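Local coordinates for protein polyphenol oxidase, chloroplastic (Malus domestica, PDB 6ELV) that catalyses the oxidation of mono- and o-diphenols to o-diquinones, the part crystallised here being its C-terminal domain, at residues 56-69 and 80-94. Numbering follows the deposited sequence.
Sequences FDRDVAVKFDVYVN and KTEFAGSFVSVPHSH
V62 to V68 pair with S89 to E82 as the two arms of a long antiparallel beta hairpin, in which strand 82-89 is an outermost strand of its sheet. Reciprocal backbone bonds mark the hydrogen-bonded pairs V62–S89, F64–F87 and V68–E82. Between V66 and Y67 the register slips by one residue, a classic beta bulge: A84 and G85 both face V66, whose O accepts A84 N at 2.8 Å and, weakly, G85 N. At the backbone angles of G85 a CB would run into the carbonyl oxygen of A84, which explains the glycine.

Aromatic packing differs on the two faces. On the inner one, F87 lays its CB over the face of the F64 ring, 3.7 Å from the centroid; the F64 and F87 rings lie within 26° of parallel but are slid apart and barely overlap. F87 CZ also meets F56 CE1 at 3.5 Å, with V62 CG1 at the edge of the F87 ring. F56 belongs to strand 48-57 of the other sheet and F87 also touches T102 of strand 99-107, so the cluster joins the two sheets. On the other face, F83 turns its edge to the face of Y67, planes at 70°.

Polar contacts lie on the face of F83 and Y67 and beyond the V62–S89 end. In one of its two conformers, S86 OG donates to D65 OD1 from above the carboxylate plane (2.7 Å), while K63 NZ forms a salt bridge through the syn lone pair of the same oxygen, probably stabilising its negative charge. Past the strands, a water bridges R58 O, V60 O and S89 OG. H92 N binds R58 O. With CG set between its backbone N and carbonyl carbon (chi1 62°), the H92 imidazole takes R58 CB over one face in a CH-pi contact, 3.9 Å from the ring centroid; ND1 donates to V90 O, and NE2 accepts R58 NH1 at 2.9 Å, nearly in the ring plane.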
ATOM      1  N   PHE A  56     -10.263  -5.454 -10.935  1.00  9.59           N
ATOM      2  CA  PHE A  56     -11.103  -4.438 -11.558  1.00  9.69           C
ATOM      3  C   PHE A  56     -11.458  -4.911 -12.962  1.00  9.04           C
ATOM      4  O   PHE A  56     -10.828  -5.819 -13.510  1.00  9.03           O
ATOM      5  CB  PHE A  56     -10.383  -3.080 -11.628  1.00  9.92           C
ATOM      6  CG  PHE A  56      -9.033  -3.160 -12.282  1.00  9.71           C
ATOM      7  CD1 PHE A  56      -7.905  -3.514 -11.554  1.00  9.74           C
ATOM      8  CD2 PHE A  56      -8.899  -2.942 -13.647  1.00 11.40           C
ATOM      9  CE1 PHE A  56      -6.684  -3.623 -12.172  1.00 11.62           C
ATOM     10  CE2 PHE A  56      -7.669  -3.046 -14.266  1.00 12.91           C
ATOM     11  CZ  PHE A  56      -6.565  -3.391 -13.524  1.00 13.13           C
ATOM     12  N   ASP A  57     -12.471  -4.277 -13.539  1.00  9.02           N
ATOM     13  CA  ASP A  57     -12.839  -4.543 -14.925  1.00  9.31           C
ATOM     14  C   ASP A  57     -11.839  -3.851 -15.844  1.00  8.62           C
ATOM     15  O   ASP A  57     -11.561  -2.661 -15.685  1.00  9.16           O
ATOM     16  CB  ASP A  57     -14.238  -4.008 -15.230  1.00 10.91           C
ATOM     17  CG  ASP A  57     -15.357  -4.880 -14.678  1.00 13.14           C
ATOM     18  OD1 ASP A  57     -15.102  -5.892 -14.003  1.00 14.51           O
ATOM     19  OD2 ASP A  57     -16.524  -4.521 -14.919  1.00 18.89           O
ATOM     20  N   ARG A  58     -11.349  -4.578 -16.852  1.00  8.88           N
ATOM     21  CA  ARG A  58     -10.321  -4.034 -17.732  1.00  8.74           C
ATOM     22  C   ARG A  58     -10.793  -2.821 -18.524  1.00  8.52           C
ATOM     23  O   ARG A  58      -9.966  -1.979 -18.885  1.00  9.33           O
ATOM     24  CB  ARG A  58      -9.807  -5.118 -18.669  1.00  9.01           C
ATOM     25  CG  ARG A  58      -8.961  -6.151 -17.958  1.00  9.12           C
ATOM     26  CD  ARG A  58      -8.640  -7.328 -18.879  1.00 10.40           C
ATOM     27  NE  ARG A  58      -7.876  -8.363 -18.186  1.00 10.36           N
ATOM     28  CZ  ARG A  58      -6.554  -8.493 -18.226  1.00  9.24           C
ATOM     29  NH1 ARG A  58      -5.821  -7.679 -18.972  1.00  9.46           N
ATOM     30  NH2 ARG A  58      -5.965  -9.461 -17.541  1.00 10.97           N
ATOM     31  N   ASP A  59     -12.100  -2.698 -18.791  1.00  9.64           N
ATOM     32  CA  ASP A  59     -12.619  -1.552 -19.535  1.00 10.34           C
ATOM     33  C   ASP A  59     -12.845  -0.317 -18.669  1.00  9.82           C
ATOM     34  O   ASP A  59     -13.395   0.674 -19.164  1.00 11.47           O
ATOM     35  CB  ASP A  59     -13.877  -1.913 -20.343  1.00 11.95           C
ATOM     36  CG  ASP A  59     -15.056  -2.338 -19.479  1.00 13.13           C
ATOM     37  OD1 ASP A  59     -15.045  -2.136 -18.250  1.00 14.50           O
ATOM     38  OD2 ASP A  59     -16.015  -2.890 -20.052  1.00 15.54           O
ATOM     39  N   VAL A  60     -12.417  -0.347 -17.409  1.00  9.76           N
ATOM     40  CA  VAL A  60     -12.524   0.785 -16.496  1.00 10.83           C
ATOM     41  C   VAL A  60     -11.107   1.283 -16.232  1.00 10.53           C
ATOM     42  O   VAL A  60     -10.270   0.529 -15.727  1.00 11.02           O
ATOM     43  CB  VAL A  60     -13.211   0.371 -15.185  1.00 12.41           C
ATOM     44  CG1 VAL A  60     -13.159   1.507 -14.159  1.00 13.92           C
ATOM     45  CG2 VAL A  60     -14.650  -0.074 -15.440  1.00 12.95           C
ATOM     46  N   ALA A  61     -10.829   2.550 -16.547  1.00 10.95           N
ATOM     47  CA  ALA A  61      -9.547   3.131 -16.160  1.00 12.29           C
ATOM     48  C   ALA A  61      -9.455   3.162 -14.642  1.00 10.33           C
ATOM     49  O   ALA A  61     -10.416   3.545 -13.963  1.00 11.55           O
ATOM     50  CB  ALA A  61      -9.426   4.558 -16.690  1.00 14.57           C
ATOM     51  N   VAL A  62      -8.314   2.748 -14.102  1.00  9.68           N
ATOM     52  CA  VAL A  62      -8.125   2.704 -12.659  1.00  9.25           C
ATOM     53  C   VAL A  62      -6.856   3.451 -12.297  1.00  9.16           C
ATOM     54  O   VAL A  62      -5.811   3.279 -12.941  1.00 10.81           O
ATOM     55  CB  VAL A  62      -8.084   1.259 -12.130  1.00 10.45           C
ATOM     56  CG1 VAL A  62      -7.667   1.231 -10.656  1.00 11.95           C
ATOM     57  CG2 VAL A  62      -9.432   0.606 -12.313  1.00 12.00           C
ATOM     58  N   LYS A  63      -6.946   4.276 -11.259  1.00  8.27           N
ATOM     59  CA  LYS A  63      -5.761   4.857 -10.654  1.00  8.41           C
ATOM     60  C   LYS A  63      -5.998   5.014  -9.168  1.00  7.58           C
ATOM     61  O   LYS A  63      -7.044   5.526  -8.751  1.00  7.94           O
ATOM     62  CB  LYS A  63      -5.451   6.225 -11.244  1.00 10.23           C
ATOM     63  CG  LYS A  63      -4.213   6.867 -10.634  1.00 12.43           C
ATOM     64  CD  LYS A  63      -3.757   8.029 -11.485  1.00 15.81           C
ATOM     65  CE  LYS A  63      -2.300   8.356 -11.264  1.00 20.15           C
ATOM     66  NZ  LYS A  63      -2.129   9.147 -10.043  1.00 19.74           N
ATOM     67  N   PHE A  64      -5.017   4.598  -8.378  1.00  7.44           N
ATOM     68  CA  PHE A  64      -4.972   4.946  -6.971  1.00  7.26           C
ATOM     69  C   PHE A  64      -3.529   5.216  -6.584  1.00  6.90           C
ATOM     70  O   PHE A  64      -2.595   4.626  -7.139  1.00  8.18           O
ATOM     71  CB  PHE A  64      -5.653   3.907  -6.055  1.00  8.27           C
ATOM     72  CG  PHE A  64      -4.983   2.551  -5.989  1.00  8.27           C
ATOM     73  CD1 PHE A  64      -3.923   2.310  -5.116  1.00  8.18           C
ATOM     74  CD2 PHE A  64      -5.475   1.494  -6.741  1.00  9.19           C
ATOM     75  CE1 PHE A  64      -3.345   1.058  -5.028  1.00  9.39           C
ATOM     76  CE2 PHE A  64      -4.905   0.234  -6.665  1.00 10.13           C
ATOM     77  CZ  PHE A  64      -3.835   0.013  -5.808  1.00  9.91           C
ATOM     78  N   ASP A  65      -3.361   6.115  -5.623  1.00  7.18           N
ATOM     79  CA  ASP A  65      -2.055   6.522  -5.140  1.00  7.56           C
ATOM     80  C   ASP A  65      -1.826   5.955  -3.743  1.00  6.94           C
ATOM     81  O   ASP A  65      -2.771   5.731  -2.980  1.00  9.03           O
ATOM     82  CB  ASP A  65      -1.921   8.046  -5.150  1.00  8.15           C
ATOM     83  CG  ASP A  65      -2.094   8.646  -6.541  1.00  8.75           C
ATOM     84  OD1 ASP A  65      -1.835   7.961  -7.559  1.00  9.83           O
ATOM     85  OD2 ASP A  65      -2.478   9.824  -6.615  1.00 11.18           O
ATOM     86  N   VAL A  66      -0.561   5.710  -3.423  1.00  6.98           N
ATOM     87  CA  VAL A  66      -0.173   5.064  -2.176  1.00  7.05           C
ATOM     88  C   VAL A  66       0.773   5.979  -1.420  1.00  7.03           C
ATOM     89  O   VAL A  66       1.761   6.464  -1.993  1.00  7.24           O
ATOM     90  CB  VAL A  66       0.512   3.713  -2.446  1.00  7.35           C
ATOM     91  CG1 VAL A  66       0.827   3.001  -1.133  1.00  8.36           C
ATOM     92  CG2 VAL A  66      -0.352   2.844  -3.350  1.00  8.91           C
ATOM     93  N   TYR A  67       0.476   6.195  -0.140  1.00  6.72           N
ATOM     94  CA  TYR A  67       1.292   7.011   0.750  1.00  7.39           C
ATOM     95  C   TYR A  67       1.624   6.214   2.007  1.00  7.14           C
ATOM     96  O   TYR A  67       0.912   5.280   2.381  1.00  7.44           O
ATOM     97  CB  TYR A  67       0.569   8.310   1.153  1.00  8.38           C
ATOM     98  CG  TYR A  67       0.324   9.253   0.003  1.00  8.09           C
ATOM     99  CD1 TYR A  67      -0.669   8.998  -0.940  1.00 10.25           C
ATOM    100  CD2 TYR A  67       1.078  10.407  -0.140  1.00 10.53           C
ATOM    101  CE1 TYR A  67      -0.888   9.867  -1.988  1.00 12.52           C
ATOM    102  CE2 TYR A  67       0.860  11.279  -1.187  1.00 12.69           C
ATOM    103  CZ  TYR A  67      -0.114  10.995  -2.118  1.00 13.75           C
ATOM    104  OH  TYR A  67      -0.336  11.861  -3.166  1.00 19.40           O
ATOM    105  N   VAL A  68       2.697   6.613   2.681  1.00  7.46           N
ATOM    106  CA  VAL A  68       3.111   5.979   3.929  1.00  7.35           C
ATOM    107  C   VAL A  68       3.380   7.062   4.964  1.00  7.71           C
ATOM    108  O   VAL A  68       3.914   8.126   4.635  1.00  8.74           O
ATOM    109  CB  VAL A  68       4.372   5.109   3.698  1.00  8.43           C
ATOM    110  CG1 VAL A  68       4.875   4.491   4.996  1.00  9.60           C
ATOM    111  CG2 VAL A  68       4.073   4.011   2.698  1.00  9.74           C
ATOM    112  N   ASN A  69       3.050   6.779   6.225  1.00  7.34           N
ATOM    113  CA  ASN A  69       3.419   7.675   7.311  1.00  7.92           C
ATOM    114  C   ASN A  69       3.793   6.872   8.544  1.00  7.21           C
ATOM    115  O   ASN A  69       3.466   5.695   8.671  1.00  7.89           O
ATOM    116  CB  ASN A  69       2.351   8.752   7.637  1.00  8.74           C
ATOM    117  CG  ASN A  69       1.075   8.199   8.263  1.00  8.92           C
ATOM    118  OD1 ASN A  69       0.101   7.917   7.561  1.00  9.72           O
ATOM    119  ND2 ASN A  69       1.043   8.101   9.588  1.00  9.41           N
ATOM    120  N   LYS A  80       1.269  13.974   7.546  1.00 17.69           N
ATOM    121  CA  LYS A  80       2.705  13.753   7.397  1.00 16.99           C
ATOM    122  C   LYS A  80       2.992  12.588   6.450  1.00 15.96           C
ATOM    123  O   LYS A  80       4.022  11.915   6.569  1.00 16.33           O
ATOM    124  CB  LYS A  80       3.383  13.552   8.755  1.00 17.14           C
ATOM    125  CG  LYS A  80       3.221  14.717   9.722  1.00 19.58           C
ATOM    126  CD  LYS A  80       3.739  14.351  11.106  1.00 21.85           C
ATOM    127  CE  LYS A  80       3.581  15.492  12.085  1.00 23.78           C
ATOM    128  NZ  LYS A  80       2.186  16.005  12.055  1.00 23.27           N
ATOM    129  N   THR A  81       2.084  12.353   5.497  1.00 14.34           N
ATOM    130  CA  THR A  81       2.182  11.217   4.593  1.00 12.49           C
ATOM    131  C   THR A  81       3.107  11.514   3.424  1.00 12.28           C
ATOM    132  O   THR A  81       3.182  12.640   2.918  1.00 15.62           O
ATOM    133  CB  THR A  81       0.815  10.783   4.056  1.00 14.26           C
ATOM    134  OG1 THR A  81       0.281  11.798   3.201  1.00 18.82           O
ATOM    135  CG2 THR A  81      -0.166  10.490   5.166  1.00 14.88           C
ATOM    136  N   GLU A  82       3.784  10.463   2.980  1.00 10.09           N
ATOM    137  CA  GLU A  82       4.816  10.532   1.956  1.00 10.07           C
ATOM    138  C   GLU A  82       4.436   9.617   0.805  1.00  8.48           C
ATOM    139  O   GLU A  82       4.179   8.429   1.020  1.00  8.49           O
ATOM    140  CB  GLU A  82       6.136  10.040   2.545  1.00 13.27           C
ATOM    141  CG  GLU A  82       7.296  10.197   1.622  1.00 13.57           C
ATOM    142  CD  GLU A  82       7.653  11.650   1.398  1.00 17.39           C
ATOM    143  OE1 GLU A  82       7.386  12.485   2.293  1.00 19.60           O
ATOM    144  OE2 GLU A  82       8.186  11.954   0.310  1.00 19.99           O
ATOM    145  N   PHE A  83       4.456  10.160  -0.410  1.00  8.34           N
ATOM    146  CA  PHE A  83       4.083   9.400  -1.592  1.00  8.47           C
ATOM    147  C   PHE A  83       5.044   8.239  -1.820  1.00  7.45           C
ATOM    148  O   PHE A  83       6.268   8.415  -1.847  1.00  8.82           O
ATOM    149  CB  PHE A  83       4.099  10.335  -2.801  1.00  9.28           C
ATOM    150  CG  PHE A  83       3.824   9.641  -4.102  1.00  9.30           C
ATOM    151  CD1 PHE A  83       2.544   9.189  -4.415  1.00 10.01           C
ATOM    152  CD2 PHE A  83       4.834   9.428  -5.023  1.00 10.19           C
ATOM    153  CE1 PHE A  83       2.283   8.541  -5.620  1.00 11.01           C
ATOM    154  CE2 PHE A  83       4.561   8.775  -6.236  1.00 11.41           C
ATOM    155  CZ  PHE A  83       3.287   8.345  -6.519  1.00 11.30           C
ATOM    156  N   ALA A  84       4.477   7.053  -2.043  1.00  7.17           N
ATOM    157  CA  ALA A  84       5.250   5.843  -2.306  1.00  7.66           C
ATOM    158  C   ALA A  84       5.115   5.314  -3.729  1.00  7.19           C
ATOM    159  O   ALA A  84       6.036   4.629  -4.206  1.00  8.05           O
ATOM    160  CB  ALA A  84       4.850   4.731  -1.332  1.00  8.21           C
ATOM    161  N   GLY A  85       4.006   5.578  -4.409  1.00  7.58           N
ATOM    162  CA  GLY A  85       3.797   5.061  -5.749  1.00  7.67           C
ATOM    163  C   GLY A  85       2.322   5.039  -6.077  1.00  7.27           C
ATOM    164  O   GLY A  85       1.482   5.444  -5.278  1.00  8.79           O
ATOM    165  N   SER A  86       2.022   4.559  -7.278  1.00  7.61           N
ATOM    166  CA  SER A  86       0.656   4.552  -7.787  0.50  7.27           C
ATOM    167  C   SER A  86       0.416   3.290  -8.583  1.00  7.56           C
ATOM    168  O   SER A  86       1.336   2.736  -9.190  1.00  9.52           O
ATOM    169  CB  SER A  86       0.382   5.704  -8.758  0.50  8.01           C
ATOM    170  OG  SER A  86       0.610   6.955  -8.157  0.50  7.31           O
ATOM    171  N   PHE A  87      -0.837   2.851  -8.588  1.00  8.23           N
ATOM    172  CA  PHE A  87      -1.300   1.821  -9.502  1.00  8.43           C
ATOM    173  C   PHE A  87      -2.155   2.481 -10.577  1.00  7.99           C
ATOM    174  O   PHE A  87      -3.072   3.241 -10.252  1.00  8.56           O
ATOM    175  CB  PHE A  87      -2.166   0.782  -8.795  1.00 10.00           C
ATOM    176  CG  PHE A  87      -2.689  -0.238  -9.744  1.00 10.69           C
ATOM    177  CD1 PHE A  87      -1.860  -1.251 -10.187  1.00 12.51           C
ATOM    178  CD2 PHE A  87      -3.963  -0.128 -10.280  1.00 11.17           C
ATOM    179  CE1 PHE A  87      -2.304  -2.163 -11.100  1.00 14.34           C
ATOM    180  CE2 PHE A  87      -4.410  -1.035 -11.203  1.00 12.00           C
ATOM    181  CZ  PHE A  87      -3.581  -2.055 -11.619  1.00 13.21           C
ATOM    182  N   VAL A  88      -1.874   2.173 -11.842  1.00  8.89           N
ATOM    183  CA  VAL A  88      -2.622   2.705 -12.975  1.00  9.45           C
ATOM    184  C   VAL A  88      -2.923   1.569 -13.937  1.00 10.16           C
ATOM    185  O   VAL A  88      -2.038   0.770 -14.265  1.00 12.48           O
ATOM    186  CB  VAL A  88      -1.817   3.789 -13.723  1.00 13.12           C
ATOM    187  CG1 VAL A  88      -2.548   4.238 -14.975  1.00 16.23           C
ATOM    188  CG2 VAL A  88      -1.536   4.962 -12.823  1.00 16.03           C
ATOM    189  N   SER A  89      -4.156   1.529 -14.434  1.00  9.96           N
ATOM    190  CA  SER A  89      -4.520   0.694 -15.571  1.00 11.01           C
ATOM    191  C   SER A  89      -5.241   1.545 -16.605  1.00 11.43           C
ATOM    192  O   SER A  89      -6.141   2.313 -16.263  1.00 12.02           O
ATOM    193  CB  SER A  89      -5.415  -0.455 -15.133  1.00 10.85           C
ATOM    194  OG  SER A  89      -5.713  -1.292 -16.230  1.00 11.56           O
ATOM    195  N   VAL A  90      -4.851   1.398 -17.869  1.00 15.04           N
ATOM    196  CA  VAL A  90      -5.531   2.069 -18.979  1.00 17.08           C
ATOM    197  C   VAL A  90      -6.608   1.121 -19.500  1.00 15.66           C
ATOM    198  O   VAL A  90      -6.393  -0.103 -19.551  1.00 17.82           O
ATOM    199  CB  VAL A  90      -4.541   2.562 -20.058  1.00 22.51           C
ATOM    200  CG1 VAL A  90      -3.935   1.432 -20.779  1.00 25.91           C
ATOM    201  CG2 VAL A  90      -5.189   3.513 -21.073  1.00 25.63           C
ATOM    202  N   PRO A  91      -7.781   1.634 -19.851  1.00 17.12           N
ATOM    203  CA  PRO A  91      -8.881   0.751 -20.243  1.00 17.03           C
ATOM    204  C   PRO A  91      -8.561  -0.001 -21.521  1.00 12.22           C
ATOM    205  O   PRO A  91      -7.970   0.542 -22.460  1.00 12.79           O
ATOM    206  CB  PRO A  91     -10.064   1.706 -20.434  1.00 19.65           C
ATOM    207  CG  PRO A  91      -9.485   3.080 -20.456  1.00 21.07           C
ATOM    208  CD  PRO A  91      -8.187   3.045 -19.772  1.00 19.13           C
ATOM    209  N   HIS A  92      -8.949  -1.267 -21.542  1.00 10.43           N
ATOM    210  CA  HIS A  92      -8.661  -2.125 -22.679  1.00  9.11           C
ATOM    211  C   HIS A  92      -9.602  -3.311 -22.631  1.00  8.10           C
ATOM    212  O   HIS A  92     -10.320  -3.528 -21.646  1.00  9.43           O
ATOM    213  CB  HIS A  92      -7.197  -2.595 -22.657  1.00  9.11           C
ATOM    214  CG  HIS A  92      -6.840  -3.425 -21.459  1.00  9.03           C
ATOM    215  ND1 HIS A  92      -6.523  -2.868 -20.240  1.00 10.60           N
ATOM    216  CD2 HIS A  92      -6.755  -4.767 -21.290  1.00  8.98           C
ATOM    217  CE1 HIS A  92      -6.255  -3.830 -19.376  1.00 10.50           C
ATOM    218  NE2 HIS A  92      -6.377  -4.995 -19.984  1.00  9.77           N
ATOM    219  N   SER A  93      -9.588  -4.083 -23.714  1.00  8.59           N
ATOM    220  CA  SER A  93     -10.275  -5.359 -23.699  0.50  9.71           C
ATOM    221  C   SER A  93      -9.265  -6.487 -23.826  1.00  8.27           C
ATOM    222  O   SER A  93      -8.120  -6.296 -24.239  1.00  8.64           O
ATOM    223  CB  SER A  93     -11.354  -5.455 -24.778  0.50 12.29           C
ATOM    224  OG  SER A  93     -10.774  -5.438 -26.051  0.50 13.17           O
ATOM    225  N   HIS A  94      -9.704  -7.660 -23.397  1.00  9.06           N
ATOM    226  CA  HIS A  94      -8.888  -8.859 -23.399  1.00  8.93           C
ATOM    227  C   HIS A  94      -9.723  -9.986 -23.978  1.00  9.50           C
ATOM    228  O   HIS A  94     -10.904 -10.122 -23.647  1.00 11.52           O
ATOM    229  CB  HIS A  94      -8.481  -9.148 -21.961  1.00  8.74           C
ATOM    230  CG  HIS A  94      -7.618 -10.352 -21.753  1.00  8.89           C
ATOM    231  ND1 HIS A  94      -8.033 -11.644 -22.006  1.00  8.89           N
ATOM    232  CD2 HIS A  94      -6.386 -10.450 -21.200  1.00  9.35           C
ATOM    233  CE1 HIS A  94      -7.068 -12.477 -21.641  1.00  9.19           C
ATOM    234  NE2 HIS A  94      -6.062 -11.779 -21.146  1.00  9.57           N
TER
HETATM  235  O   HOH W   1      -8.235  -0.886 -16.909  1.00 12.14           O